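Local coordinates for ESAT-6/WXG100 secretion system protein (Streptococcus gallolyticus, PDB 7JQE) that forms the extracellular region of EsaA, a membrane subunit of the bacterial type VIIb secretion system, and probably takes part in exporting toxins and WXG100 proteins, at residues 212-217 with 255-259; 237-241 with 423-427; 260-266 with 390-396; 269-275 with 355-361. One frame throughout, in Å; residues are numbered along the deposited sequence.

Contact 1 of 4, residues 212-217 with 255-259; sequences TLFSKL and YSFLT
The Phe257 ring lies against helix 212-217, meeting Leu213 and, one turn on, Lys216. Leu213 touches it at the rim, CD1 lying close to the ring plane and 3.7 Å from Phe257 CZ. The leucine is branched, which suits this place beside two aromatic rings: the same CD1 stands over a face of Tyr255, 4.3 Å from the centroid of that ring, while CD2 touches Tyr255 CE2. Lys216 contributes the aliphatic part of its chain, with CG 3.4 Å from Phe257 CE2 and CB 3.6 Å from Leu258 CD2. With CG anti to the backbone N (chi1 -164°) and a bend at chi2, the chain runs past the phenylalanine and carries NZ onward to a salt bridge with Glu219. The backbone N of Phe257 is hydrogen-bonded to Asp405 of helix 396-427, which ties the turn to a second helix. The arrangement is plain helix-to-loop packing, in which a loop with a short 3-10 turn lays Tyr255, Phe257 and Leu258 against helix 211-219.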
loop_
_atom_site.group_PDB
_atom_site.type_symbol
_atom_site.label_atom_id
_atom_site.label_comp_id
_atom_site.label_asym_id
_atom_site.label_seq_id
_atom_site.Cartn_x
_atom_site.Cartn_y
_atom_site.Cartn_z
ATOM N N THR A 212 -19.793 17.828 -1.630
ATOM C CA THR A 212 -20.918 17.953 -0.710
ATOM C C THR A 212 -20.755 17.023 0.487
ATOM O O THR A 212 -20.899 17.443 1.642
ATOM C CB THR A 212 -22.230 17.676 -1.448
ATOM O OG1 THR A 212 -22.214 16.348 -1.984
ATOM C CG2 THR A 212 -22.405 18.664 -2.590
ATOM N N LEU A 213 -20.434 15.754 0.229
ATOM C CA LEU A 213 -20.228 14.797 1.314
ATOM C C LEU A 213 -19.174 15.290 2.297
ATOM O O LEU A 213 -19.391 15.289 3.514
ATOM C CB LEU A 213 -19.823 13.440 0.743
ATOM C CG LEU A 213 -19.303 12.443 1.774
ATOM C CD1 LEU A 213 -20.441 11.954 2.645
ATOM C CD2 LEU A 213 -18.589 11.278 1.099
ATOM N N PHE A 214 -18.012 15.703 1.782
ATOM C CA PHE A 214 -16.958 16.203 2.657
ATOM C C PHE A 214 -17.395 17.467 3.388
ATOM O O PHE A 214 -16.968 17.708 4.523
ATOM C CB PHE A 214 -15.684 16.464 1.846
ATOM C CG PHE A 214 -14.935 15.211 1.458
ATOM C CD1 PHE A 214 -14.929 14.100 2.290
ATOM C CD2 PHE A 214 -14.233 15.146 0.258
ATOM C CE1 PHE A 214 -14.242 12.946 1.936
ATOM C CE2 PHE A 214 -13.538 13.994 -0.104
ATOM C CZ PHE A 214 -13.545 12.893 0.733
ATOM N N SER A 215 -18.245 18.282 2.760
ATOM C CA SER A 215 -18.673 19.525 3.393
ATOM C C SER A 215 -19.605 19.252 4.565
ATOM O O SER A 215 -19.473 19.869 5.629
ATOM C CB SER A 215 -19.353 20.431 2.367
ATOM O OG SER A 215 -18.402 21.026 1.501
ATOM N N LYS A 216 -20.549 18.331 4.391
ATOM C CA LYS A 216 -21.429 17.970 5.492
ATOM C C LYS A 216 -20.635 17.359 6.639
ATOM O O LYS A 216 -20.768 17.778 7.794
ATOM C CB LYS A 216 -22.511 17.010 4.997
ATOM C CG LYS A 216 -23.690 16.878 5.946
ATOM C CD LYS A 216 -24.340 18.229 6.200
ATOM C CE LYS A 216 -25.534 18.114 7.142
ATOM N NZ LYS A 216 -26.100 19.457 7.460
ATOM N N LEU A 217 -19.785 16.372 6.333
ATOM C CA LEU A 217 -18.993 15.726 7.375
ATOM C C LEU A 217 -18.128 16.730 8.125
ATOM O O LEU A 217 -17.832 16.535 9.311
ATOM C CB LEU A 217 -18.120 14.629 6.768
ATOM C CG LEU A 217 -18.792 13.353 6.254
ATOM C CD1 LEU A 217 -17.734 12.366 5.756
ATOM C CD2 LEU A 217 -19.648 12.721 7.338
ATOM N N TYR A 255 -26.427 9.708 -0.632
ATOM C CA TYR A 255 -26.335 9.548 0.815
ATOM C C TYR A 255 -27.585 10.129 1.458
ATOM O O TYR A 255 -27.857 11.326 1.322
ATOM C CB TYR A 255 -25.078 10.226 1.363
ATOM C CG TYR A 255 -23.793 9.666 0.791
ATOM C CD1 TYR A 255 -23.316 8.420 1.186
ATOM C CD2 TYR A 255 -23.057 10.384 -0.141
ATOM C CE1 TYR A 255 -22.141 7.905 0.661
ATOM C CE2 TYR A 255 -21.884 9.884 -0.664
ATOM C CZ TYR A 255 -21.430 8.644 -0.264
ATOM O OH TYR A 255 -20.263 8.147 -0.796
ATOM N N SER A 256 -28.342 9.278 2.155
ATOM C CA SER A 256 -29.570 9.726 2.808
ATOM C C SER A 256 -29.331 10.954 3.685
ATOM O O SER A 256 -30.048 11.954 3.584
ATOM C CB SER A 256 -30.158 8.587 3.642
ATOM O OG SER A 256 -30.301 7.406 2.873
ATOM N N PHE A 257 -28.313 10.900 4.548
ATOM C CA PHE A 257 -28.155 11.912 5.588
ATOM C C PHE A 257 -27.942 13.318 5.039
ATOM O O PHE A 257 -27.939 14.272 5.825
ATOM C CB PHE A 257 -26.989 11.533 6.516
ATOM C CG PHE A 257 -25.632 11.933 5.996
ATOM C CD1 PHE A 257 -24.979 11.165 5.044
ATOM C CD2 PHE A 257 -25.001 13.071 6.477
ATOM C CE1 PHE A 257 -23.727 11.532 4.575
ATOM C CE2 PHE A 257 -23.747 13.444 6.011
ATOM C CZ PHE A 257 -23.109 12.675 5.058
ATOM N N LEU A 258 -27.757 13.480 3.728
ATOM C CA LEU A 258 -27.591 14.818 3.171
ATOM C C LEU A 258 -28.919 15.548 3.013
ATOM O O LEU A 258 -28.921 16.771 2.825
ATOM C CB LEU A 258 -26.874 14.750 1.817
ATOM C CG LEU A 258 -25.426 14.239 1.813
ATOM C CD1 LEU A 258 -24.881 14.131 0.391
ATOM C CD2 LEU A 258 -24.524 15.124 2.669
ATOM N N THR A 259 -30.044 14.832 3.093
ATOM C CA THR A 259 -31.362 15.443 2.967
ATOM C C THR A 259 -32.282 15.052 4.117
ATOM O O THR A 259 -33.506 15.166 3.989
ATOM C CB THR A 259 -32.015 15.066 1.636
ATOM O OG1 THR A 259 -32.347 13.671 1.647
ATOM C CG2 THR A 259 -31.066 15.351 0.480
#

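Contact 2 of 4, residues 237-241 with 423-427; sequences LLGKY and IQTLY. With EDO (1,2-ethanediol), chain H; EDO (1,2-ethanediol), chain M.
Ile423 fits among Leu237, Leu238 and Tyr241 where helices 225-244 and 396-427 pack in the elongated helical part of the fold, the axes of segments 237-241 and 423-427 lying at 58° and coming within 11.5 Å. A beta-branched residue suits this place because its two arms serve different partners. CG2 slides past Leu237, with CD1 of that leucine 3.8 Å from Ile423 CG2. The longer arm, CG1 anti to the carbonyl carbon (chi1 -60°), passes over a face of the Tyr241 ring and ends in CD1, which lies 3.5 Å from Leu238 CD2 and 3.6 Å from Tyr241 CB. Leu238 crosses the isoleucine at about a right angle.

One turn beyond Ile423, Tyr427 meets the same Tyr241, the ring planes of Tyr241 and Tyr427 at 72°. The pair is oblique, and its closest carbons are Tyr241 CE1 and Tyr427 CE1, the latter lying at the edge of the Tyr241 ring. Glu193, Ile196 and Met200 of helix 191-200 also pack on Tyr241. Tyrosine allows an apolar ring to be buried here while its hydroxyl still finds a polar partner. One water bridges the two hydroxyls, 2.7 Å from Tyr241 OH and 3.0 Å from Tyr427 OH.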
loop_
_atom_site.group_PDB
_atom_site.type_symbol
_atom_site.label_atom_id
_atom_site.label_comp_id
_atom_site.label_asym_id
_atom_site.label_seq_id
_atom_site.Cartn_x
_atom_site.Cartn_y
_atom_site.Cartn_z
ATOM N N LEU A 237 -4.502 10.766 -7.100
ATOM C CA LEU A 237 -3.561 9.734 -7.521
ATOM C C LEU A 237 -4.279 8.577 -8.202
ATOM O O LEU A 237 -3.828 8.088 -9.247
ATOM C CB LEU A 237 -2.756 9.240 -6.318
ATOM C CG LEU A 237 -1.829 8.040 -6.534
ATOM C CD1 LEU A 237 -0.812 8.325 -7.628
ATOM C CD2 LEU A 237 -1.130 7.646 -5.234
ATOM N N LEU A 238 -5.399 8.124 -7.628
ATOM C CA LEU A 238 -6.182 7.080 -8.282
ATOM C C LEU A 238 -6.603 7.505 -9.681
ATOM O O LEU A 238 -6.746 6.660 -10.573
ATOM C CB LEU A 238 -7.410 6.731 -7.445
ATOM C CG LEU A 238 -7.139 6.237 -6.024
ATOM C CD1 LEU A 238 -8.448 6.048 -5.266
ATOM C CD2 LEU A 238 -6.361 4.947 -6.068
ATOM N N GLY A 239 -6.813 8.804 -9.891
ATOM C CA GLY A 239 -7.116 9.281 -11.228
ATOM C C GLY A 239 -5.945 9.116 -12.174
ATOM O O GLY A 239 -6.116 8.692 -13.320
ATOM N N LYS A 240 -4.735 9.444 -11.707
ATOM C CA LYS A 240 -3.548 9.264 -12.538
ATOM C C LYS A 240 -3.399 7.813 -12.966
ATOM O O LYS A 240 -3.128 7.523 -14.139
ATOM C CB LYS A 240 -2.300 9.724 -11.785
ATOM C CG LYS A 240 -1.910 11.171 -12.016
ATOM C CD LYS A 240 -0.584 11.477 -11.335
ATOM C CE LYS A 240 -0.175 12.928 -11.540
ATOM N NZ LYS A 240 0.859 13.361 -10.556
ATOM N N TYR A 241 -3.584 6.884 -12.028
ATOM C CA TYR A 241 -3.457 5.468 -12.346
ATOM C C TYR A 241 -4.547 5.022 -13.315
ATOM O O TYR A 241 -4.266 4.328 -14.300
ATOM C CB TYR A 241 -3.508 4.654 -11.059
ATOM C CG TYR A 241 -3.089 3.217 -11.226
ATOM C CD1 TYR A 241 -1.762 2.831 -11.041
ATOM C CD2 TYR A 241 -4.017 2.241 -11.554
ATOM C CE1 TYR A 241 -1.375 1.511 -11.180
ATOM C CE2 TYR A 241 -3.638 0.920 -11.697
ATOM C CZ TYR A 241 -2.315 0.561 -11.512
ATOM O OH TYR A 241 -1.942 -0.756 -11.657
ATOM N N ILE A 423 -0.641 1.934 -4.917
ATOM C CA ILE A 423 -0.078 2.741 -5.995
ATOM C C ILE A 423 1.130 3.524 -5.496
ATOM O O ILE A 423 2.184 3.554 -6.141
ATOM C CB ILE A 423 -1.149 3.673 -6.584
ATOM C CG1 ILE A 423 -2.310 2.847 -7.145
ATOM C CG2 ILE A 423 -0.547 4.554 -7.659
ATOM C CD1 ILE A 423 -3.508 3.684 -7.600
ATOM N N GLN A 424 0.995 4.167 -4.335
ATOM C CA GLN A 424 2.098 4.948 -3.780
ATOM C C GLN A 424 3.357 4.101 -3.606
ATOM O O GLN A 424 4.471 4.570 -3.868
ATOM C CB GLN A 424 1.677 5.551 -2.442
ATOM C CG GLN A 424 2.785 6.264 -1.703
ATOM C CD GLN A 424 2.346 6.759 -0.337
ATOM O OE1 GLN A 424 1.317 6.334 0.187
ATOM N NE2 GLN A 424 3.126 7.660 0.246
ATOM N N THR A 425 3.199 2.854 -3.157
ATOM C CA THR A 425 4.343 2.019 -2.809
ATOM C C THR A 425 5.031 1.444 -4.039
ATOM O O THR A 425 6.226 1.130 -3.987
ATOM C CB THR A 425 3.897 0.880 -1.891
ATOM O OG1 THR A 425 3.203 1.421 -0.759
ATOM C CG2 THR A 425 5.094 0.079 -1.409
ATOM N N LEU A 426 4.300 1.289 -5.140
ATOM C CA LEU A 426 4.855 0.727 -6.362
ATOM C C LEU A 426 5.453 1.787 -7.278
ATOM O O LEU A 426 6.464 1.528 -7.938
ATOM C CB LEU A 426 3.777 -0.054 -7.119
ATOM C CG LEU A 426 3.273 -1.331 -6.438
ATOM C CD1 LEU A 426 2.110 -1.943 -7.208
ATOM C CD2 LEU A 426 4.403 -2.340 -6.282
ATOM N N TYR A 427 4.861 2.981 -7.337
ATOM C CA TYR A 427 5.285 3.983 -8.304
ATOM C C TYR A 427 5.955 5.203 -7.693
ATOM O O TYR A 427 6.438 6.061 -8.441
ATOM C CB TYR A 427 4.089 4.426 -9.157
ATOM C CG TYR A 427 3.594 3.312 -10.045
ATOM C CD1 TYR A 427 2.645 2.410 -9.589
ATOM C CD2 TYR A 427 4.107 3.136 -11.326
ATOM C CE1 TYR A 427 2.195 1.379 -10.389
ATOM C CE2 TYR A 427 3.665 2.106 -12.137
ATOM C CZ TYR A 427 2.711 1.229 -11.661
ATOM O OH TYR A 427 2.265 0.200 -12.457
HETATM C C1 EDO H . 6.195 4.467 0.455
HETATM O O1 EDO H . 7.397 5.117 0.877
HETATM C C2 EDO H . 5.783 5.033 -0.900
HETATM O O2 EDO H . 6.867 4.933 -1.834
HETATM C C1 EDO M . 3.552 0.331 -15.299
HETATM O O1 EDO M . 4.342 -0.642 -14.601
HETATM C C2 EDO M . 4.390 1.578 -15.568
HETATM O O2 EDO M . 3.640 2.523 -16.342
HETATM O O HOH W 1 0.455 -1.924 -11.439
#

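Contact 3 of 4, residues 260-266 with 390-396; sequences AEDAKPE and IYVTDTA. With EDO (1,2-ethanediol), chain C; EDO (1,2-ethanediol), chain V.
Asp262 is the polar centre of this contact, its carboxylate lying against the turn that follows strand 390-392. Thr393 OG1 donates a hydrogen bond of 3.1 Å to Asp262 OD1, arriving from above the carboxylate plane, 51° out of it. Thr395 N adds a weak bond to the same oxygen. A chi1 of 71° turns Thr393 OG1 toward the aspartate. A short acidic side chain suits a spot where an N-H and a hydroxyl converge just before helix 396-427, whose N-terminus would probably favour a negative charge. Asp394 lies near as well, OD1 standing 4.1 Å from Asp262 OD2, a like-charge approach that may be somewhat unfavourable.

A second group of contacts is apolar. Ala260 CB comes 4.2 Å from Ala396 CB, small residues that let the chains approach closely. Further along, the rigid ring of Pro265 lies against the strand, its CG 4.1 Å from both Ile390 CD1 and Val392 CG2, which are arms of alternate residues.

With the two segments running nearly antiparallel, the arrangement is consistent with a two-stranded linker, one connection leaving the helical region and one returning from the beta region.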
loop_
_atom_site.group_PDB
_atom_site.type_symbol
_atom_site.label_atom_id
_atom_site.label_comp_id
_atom_site.label_asym_id
_atom_site.label_seq_id
_atom_site.Cartn_x
_atom_site.Cartn_y
_atom_site.Cartn_z
ATOM N N ALA A 260 -31.726 14.586 5.232
ATOM C CA ALA A 260 -32.542 14.201 6.375
ATOM C C ALA A 260 -33.038 15.445 7.105
ATOM O O ALA A 260 -32.253 16.344 7.425
ATOM C CB ALA A 260 -31.747 13.301 7.319
ATOM N N GLU A 261 -34.340 15.495 7.364
ATOM C CA GLU A 261 -34.966 16.623 8.042
ATOM C C GLU A 261 -35.662 16.151 9.311
ATOM O O GLU A 261 -36.316 15.102 9.323
ATOM C CB GLU A 261 -35.979 17.336 7.132
ATOM C CG GLU A 261 -35.353 18.145 6.005
ATOM C CD GLU A 261 -34.492 19.288 6.513
ATOM O OE1 GLU A 261 -34.790 19.821 7.602
ATOM O OE2 GLU A 261 -33.512 19.650 5.826
ATOM N N ASP A 262 -35.512 16.930 10.376
ATOM C CA ASP A 262 -36.239 16.661 11.606
ATOM C C ASP A 262 -37.700 17.061 11.444
ATOM O O ASP A 262 -38.049 17.890 10.600
ATOM C CB ASP A 262 -35.610 17.426 12.770
ATOM C CG ASP A 262 -34.164 17.032 13.012
ATOM O OD1 ASP A 262 -33.932 15.954 13.605
ATOM O OD2 ASP A 262 -33.259 17.794 12.596
ATOM N N ALA A 263 -38.562 16.446 12.252
ATOM C CA ALA A 263 -39.946 16.891 12.309
ATOM C C ALA A 263 -39.997 18.372 12.655
ATOM O O ALA A 263 -39.115 18.905 13.335
ATOM C CB ALA A 263 -40.732 16.086 13.343
ATOM N N LYS A 264 -41.035 19.043 12.171
ATOM C CA LYS A 264 -41.259 20.455 12.478
ATOM C C LYS A 264 -42.590 20.604 13.205
ATOM O O LYS A 264 -43.661 20.509 12.576
ATOM C CB LYS A 264 -41.235 21.298 11.205
ATOM C CG LYS A 264 -40.905 22.765 11.438
ATOM C CD LYS A 264 -39.507 22.933 12.028
ATOM C CE LYS A 264 -39.146 24.404 12.205
ATOM N NZ LYS A 264 -37.836 24.583 12.897
ATOM N N PRO A 265 -42.584 20.816 14.517
ATOM C CA PRO A 265 -43.847 20.939 15.250
ATOM C C PRO A 265 -44.533 22.268 14.964
ATOM O O PRO A 265 -43.908 23.258 14.577
ATOM C CB PRO A 265 -43.419 20.837 16.716
ATOM C CG PRO A 265 -42.011 21.319 16.722
ATOM C CD PRO A 265 -41.414 20.895 15.409
ATOM N N GLU A 266 -45.848 22.276 15.167
ATOM C CA GLU A 266 -46.636 23.473 14.900
ATOM C C GLU A 266 -46.408 24.511 15.992
ATOM O O GLU A 266 -46.492 24.203 17.184
ATOM C CB GLU A 266 -48.118 23.120 14.801
ATOM C CG GLU A 266 -48.851 23.875 13.710
ATOM C CD GLU A 266 -48.393 23.470 12.322
ATOM O OE1 GLU A 266 -47.936 22.320 12.161
ATOM O OE2 GLU A 266 -48.487 24.300 11.393
ATOM N N ILE A 390 -43.288 21.609 23.163
ATOM C CA ILE A 390 -42.882 21.062 21.875
ATOM C C ILE A 390 -41.368 20.879 21.874
ATOM O O ILE A 390 -40.633 21.560 22.594
ATOM C CB ILE A 390 -43.326 21.942 20.685
ATOM C CG1 ILE A 390 -42.789 23.365 20.835
ATOM C CG2 ILE A 390 -44.841 21.935 20.562
ATOM C CD1 ILE A 390 -42.798 24.149 19.538
ATOM N N TYR A 391 -40.908 19.946 21.051
ATOM C CA TYR A 391 -39.506 19.550 21.003
ATOM C C TYR A 391 -39.016 19.739 19.573
ATOM O O TYR A 391 -39.483 19.052 18.659
ATOM C CB TYR A 391 -39.347 18.101 21.460
ATOM C CG TYR A 391 -40.377 17.181 20.840
ATOM C CD1 TYR A 391 -40.100 16.477 19.669
ATOM C CD2 TYR A 391 -41.636 17.033 21.412
ATOM C CE1 TYR A 391 -41.046 15.643 19.092
ATOM C CE2 TYR A 391 -42.590 16.198 20.843
ATOM C CZ TYR A 391 -42.289 15.508 19.683
ATOM O OH TYR A 391 -43.231 14.680 19.113
ATOM N N VAL A 392 -38.111 20.691 19.372
ATOM C CA VAL A 392 -37.473 20.884 18.075
ATOM C C VAL A 392 -36.142 20.147 18.119
ATOM O O VAL A 392 -35.200 20.593 18.776
ATOM C CB VAL A 392 -37.275 22.368 17.749
ATOM C CG1 VAL A 392 -36.737 22.519 16.331
ATOM C CG2 VAL A 392 -38.581 23.129 17.917
ATOM N N THR A 393 -36.070 19.008 17.439
ATOM C CA THR A 393 -34.865 18.196 17.451
ATOM C C THR A 393 -33.953 18.574 16.289
ATOM O O THR A 393 -34.401 19.083 15.258
ATOM C CB THR A 393 -35.204 16.706 17.384
ATOM O OG1 THR A 393 -35.695 16.387 16.077
ATOM C CG2 THR A 393 -36.269 16.358 18.416
ATOM N N ASP A 394 -32.657 18.314 16.477
ATOM C CA ASP A 394 -31.621 18.680 15.517
ATOM C C ASP A 394 -30.772 17.477 15.124
ATOM O O ASP A 394 -29.636 17.648 14.674
ATOM C CB ASP A 394 -30.728 19.779 16.099
ATOM C CG ASP A 394 -30.086 20.633 15.036
ATOM O OD1 ASP A 394 -30.281 20.338 13.838
ATOM O OD2 ASP A 394 -29.397 21.611 15.404
ATOM N N THR A 395 -31.299 16.265 15.285
ATOM C CA THR A 395 -30.506 15.049 15.199
ATOM C C THR A 395 -30.899 14.163 14.020
ATOM O O THR A 395 -30.533 12.983 13.992
ATOM C CB THR A 395 -30.627 14.265 16.504
ATOM O OG1 THR A 395 -32.002 13.918 16.722
ATOM C CG2 THR A 395 -30.123 15.102 17.673
ATOM N N ALA A 396 -31.637 14.704 13.047
ATOM C CA ALA A 396 -32.078 13.888 11.920
ATOM C C ALA A 396 -30.895 13.432 11.075
ATOM O O ALA A 396 -30.792 12.254 10.717
ATOM C CB ALA A 396 -33.075 14.666 11.065
HETATM C C1 EDO C . -26.930 19.122 13.004
HETATM O O1 EDO C . -27.423 17.814 13.328
HETATM C C2 EDO C . -25.596 19.364 13.704
HETATM O O2 EDO C . -24.661 18.334 13.349
HETATM C C1 EDO V . -30.226 19.012 6.300
HETATM O O1 EDO V . -29.379 17.857 6.360
HETATM C C2 EDO V . -29.742 20.077 7.282
HETATM O O2 EDO V . -29.799 19.574 8.622
#

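Contact 4 of 4, residues 269-275 with 355-361; sequences NVISVDV and QSLKISY
Tyr361 and Asn269 lie side by side at one end of a regular antiparallel strand pair, pointing the same way. Asn269 ND2 donates to Tyr361 OH at 2.8 Å, with the amide and ring planes 75° apart, while Asn269 CB lies 3.4 Å from Tyr361 CZ. The tyrosine CG sits between its backbone N and carbonyl carbon (chi1 63°), which folds the ring back beside the asparagine. From here the packed face continues through Ile271, Ile359, Val273, Leu357 and Val275. Branched residues suit such a face because their arms interlock: the CG1 methylene of Ile271 lies 3.8 Å from Ile359 CB, and the Val275 CG2 methyl the same distance from Leu357 CD1. Paired backbone hydrogen bonds hold the register from Asn269-Tyr361 to Val275-Gln355.

The other face, with Val270, Ser272, Asp274, Ser356, Lys358 and Ser360, is more polar and more loosely packed. Lys358 bends so that CD rests 3.7 Å from Ser272 OG, and Ser356 OG donates to Asp274 OD2 at 3.0 Å. The other oxygen of that carboxylate forms a salt bridge with Arg383 of the second subunit.

Strand 355-363 is the middle strand of its sheet, between 268-275 and 337-341. On the packed face, Tyr361 stacks on Tyr388 and touches Ile373, and Val275 meets Ile351 and Ile379, joining this sheet to the four-stranded one.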
loop_
_atom_site.group_PDB
_atom_site.type_symbol
_atom_site.label_atom_id
_atom_site.label_comp_id
_atom_site.label_asym_id
_atom_site.label_seq_id
_atom_site.Cartn_x
_atom_site.Cartn_y
_atom_site.Cartn_z
ATOM N N ASN A 269 -51.311 26.786 18.199
ATOM C CA ASN A 269 -52.370 25.802 18.353
ATOM C C ASN A 269 -53.517 26.455 19.113
ATOM O O ASN A 269 -53.379 27.547 19.671
ATOM C CB ASN A 269 -51.866 24.540 19.061
ATOM C CG ASN A 269 -52.882 23.410 19.033
ATOM O OD1 ASN A 269 -53.807 23.411 18.220
ATOM N ND2 ASN A 269 -52.717 22.443 19.928
ATOM N N VAL A 270 -54.658 25.773 19.116
ATOM C CA VAL A 270 -55.874 26.282 19.729
ATOM C C VAL A 270 -56.528 25.161 20.524
ATOM O O VAL A 270 -56.391 23.979 20.196
ATOM C CB VAL A 270 -56.846 26.849 18.671
ATOM C CG1 VAL A 270 -56.270 28.114 18.052
ATOM C CG2 VAL A 270 -57.112 25.809 17.594
ATOM N N ILE A 271 -57.240 25.545 21.584
ATOM C CA ILE A 271 -57.931 24.602 22.452
ATOM C C ILE A 271 -59.283 25.189 22.825
ATOM O O ILE A 271 -59.528 26.388 22.676
ATOM C CB ILE A 271 -57.121 24.276 23.723
ATOM C CG1 ILE A 271 -56.873 25.553 24.522
ATOM C CG2 ILE A 271 -55.812 23.608 23.356
ATOM C CD1 ILE A 271 -55.624 25.510 25.350
ATOM N N SER A 272 -60.166 24.325 23.317
ATOM C CA SER A 272 -61.532 24.711 23.639
ATOM C C SER A 272 -61.882 24.204 25.029
ATOM O O SER A 272 -61.753 23.009 25.311
ATOM C CB SER A 272 -62.515 24.161 22.601
ATOM O OG SER A 272 -63.836 24.602 22.869
ATOM N N VAL A 273 -62.329 25.112 25.893
ATOM C CA VAL A 273 -62.715 24.780 27.258
ATOM C C VAL A 273 -64.190 25.109 27.447
ATOM O O VAL A 273 -64.732 26.011 26.800
ATOM C CB VAL A 273 -61.844 25.533 28.289
ATOM C CG1 VAL A 273 -61.910 27.032 28.042
ATOM C CG2 VAL A 273 -62.285 25.200 29.708
ATOM N N ASP A 274 -64.844 24.360 28.335
ATOM C CA ASP A 274 -66.257 24.556 28.645
ATOM C C ASP A 274 -66.366 25.291 29.977
ATOM O O ASP A 274 -66.129 24.706 31.039
ATOM C CB ASP A 274 -67.003 23.223 28.689
ATOM C CG ASP A 274 -66.911 22.453 27.383
ATOM O OD1 ASP A 274 -66.650 21.233 27.426
ATOM O OD2 ASP A 274 -67.086 23.069 26.311
ATOM N N VAL A 275 -66.720 26.570 29.919
ATOM C CA VAL A 275 -66.872 27.387 31.111
ATOM C C VAL A 275 -68.353 27.518 31.438
ATOM O O VAL A 275 -69.231 27.336 30.588
ATOM C CB VAL A 275 -66.217 28.778 30.948
ATOM C CG1 VAL A 275 -64.721 28.639 30.706
ATOM C CG2 VAL A 275 -66.882 29.547 29.818
ATOM N N GLN A 355 -70.858 27.788 28.221
ATOM C CA GLN A 355 -70.279 28.291 26.983
ATOM C C GLN A 355 -68.954 27.587 26.731
ATOM O O GLN A 355 -68.382 26.966 27.630
ATOM C CB GLN A 355 -70.088 29.809 27.063
ATOM C CG GLN A 355 -69.601 30.491 25.809
ATOM C CD GLN A 355 -69.709 32.001 25.923
ATOM O OE1 GLN A 355 -70.365 32.520 26.830
ATOM N NE2 GLN A 355 -69.065 32.714 25.008
ATOM N N SER A 356 -68.483 27.685 25.491
ATOM C CA SER A 356 -67.178 27.176 25.097
ATOM C C SER A 356 -66.290 28.342 24.688
ATOM O O SER A 356 -66.738 29.262 23.998
ATOM C CB SER A 356 -67.292 26.173 23.943
ATOM O OG SER A 356 -68.131 25.085 24.293
ATOM N N LEU A 357 -65.033 28.303 25.120
ATOM C CA LEU A 357 -64.062 29.337 24.798
ATOM C C LEU A 357 -62.862 28.714 24.101
ATOM O O LEU A 357 -62.419 27.619 24.464
ATOM C CB LEU A 357 -63.604 30.088 26.052
ATOM C CG LEU A 357 -64.674 30.828 26.854
ATOM C CD1 LEU A 357 -64.057 31.494 28.076
ATOM C CD2 LEU A 357 -65.401 31.851 25.989
ATOM N N LYS A 358 -62.341 29.415 23.100
ATOM C CA LYS A 358 -61.191 28.969 22.330
ATOM C C LYS A 358 -59.982 29.803 22.729
ATOM O O LYS A 358 -60.070 31.032 22.812
ATOM C CB LYS A 358 -61.463 29.094 20.829
ATOM C CG LYS A 358 -62.840 28.591 20.416
ATOM C CD LYS A 358 -62.893 27.075 20.347
ATOM C CE LYS A 358 -62.140 26.569 19.128
ATOM N NZ LYS A 358 -62.680 27.163 17.871
ATOM N N ILE A 359 -58.860 29.137 22.982
ATOM C CA ILE A 359 -57.639 29.794 23.429
ATOM C C ILE A 359 -56.530 29.487 22.437
ATOM O O ILE A 359 -56.258 28.319 22.140
ATOM C CB ILE A 359 -57.248 29.351 24.850
ATOM C CG1 ILE A 359 -58.394 29.648 25.821
ATOM C CG2 ILE A 359 -55.971 30.049 25.291
ATOM C CD1 ILE A 359 -58.114 29.238 27.249
ATOM N N SER A 360 -55.900 30.536 21.922
ATOM C CA SER A 360 -54.763 30.419 21.021
ATOM C C SER A 360 -53.476 30.624 21.807
ATOM O O SER A 360 -53.341 31.607 22.542
ATOM C CB SER A 360 -54.857 31.444 19.890
ATOM O OG SER A 360 -53.572 31.752 19.369
ATOM N N TYR A 361 -52.536 29.694 21.656
ATOM C CA TYR A 361 -51.218 29.845 22.248
ATOM C C TYR A 361 -50.161 29.700 21.163
ATOM O O TYR A 361 -50.335 28.959 20.192
ATOM C CB TYR A 361 -50.973 28.839 23.387
ATOM C CG TYR A 361 -50.993 27.376 22.996
ATOM C CD1 TYR A 361 -49.884 26.774 22.403
ATOM C CD2 TYR A 361 -52.106 26.587 23.255
ATOM C CE1 TYR A 361 -49.895 25.431 22.060
ATOM C CE2 TYR A 361 -52.127 25.244 22.919
ATOM C CZ TYR A 361 -51.021 24.671 22.324
ATOM O OH TYR A 361 -51.047 23.335 21.992
#

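In the fold
From the N terminus, the chain first passes helix 211-219, which contact 1 joins to the loop at 255-259, closing a span of sequence that contains helix 225-244. Contact 2 starts on that helix, inside the span, and ends beyond it on helix 396-427, so contacts 1 and 2 cross along the sequence. Contact 3 begins directly after contact 1 and is nested inside contact 2, tying the outgoing connection to the returning one; contact 4 is nested within contact 3 and pairs strands 268-275 and 355-363. Contact 2 lies near the centre of the chain, and contact 4 about 71 Å from it, centre to centre. Together they follow an elongated molecule from helices to beta sheets, and contacts 2, 3 and 4 each touch the second subunit.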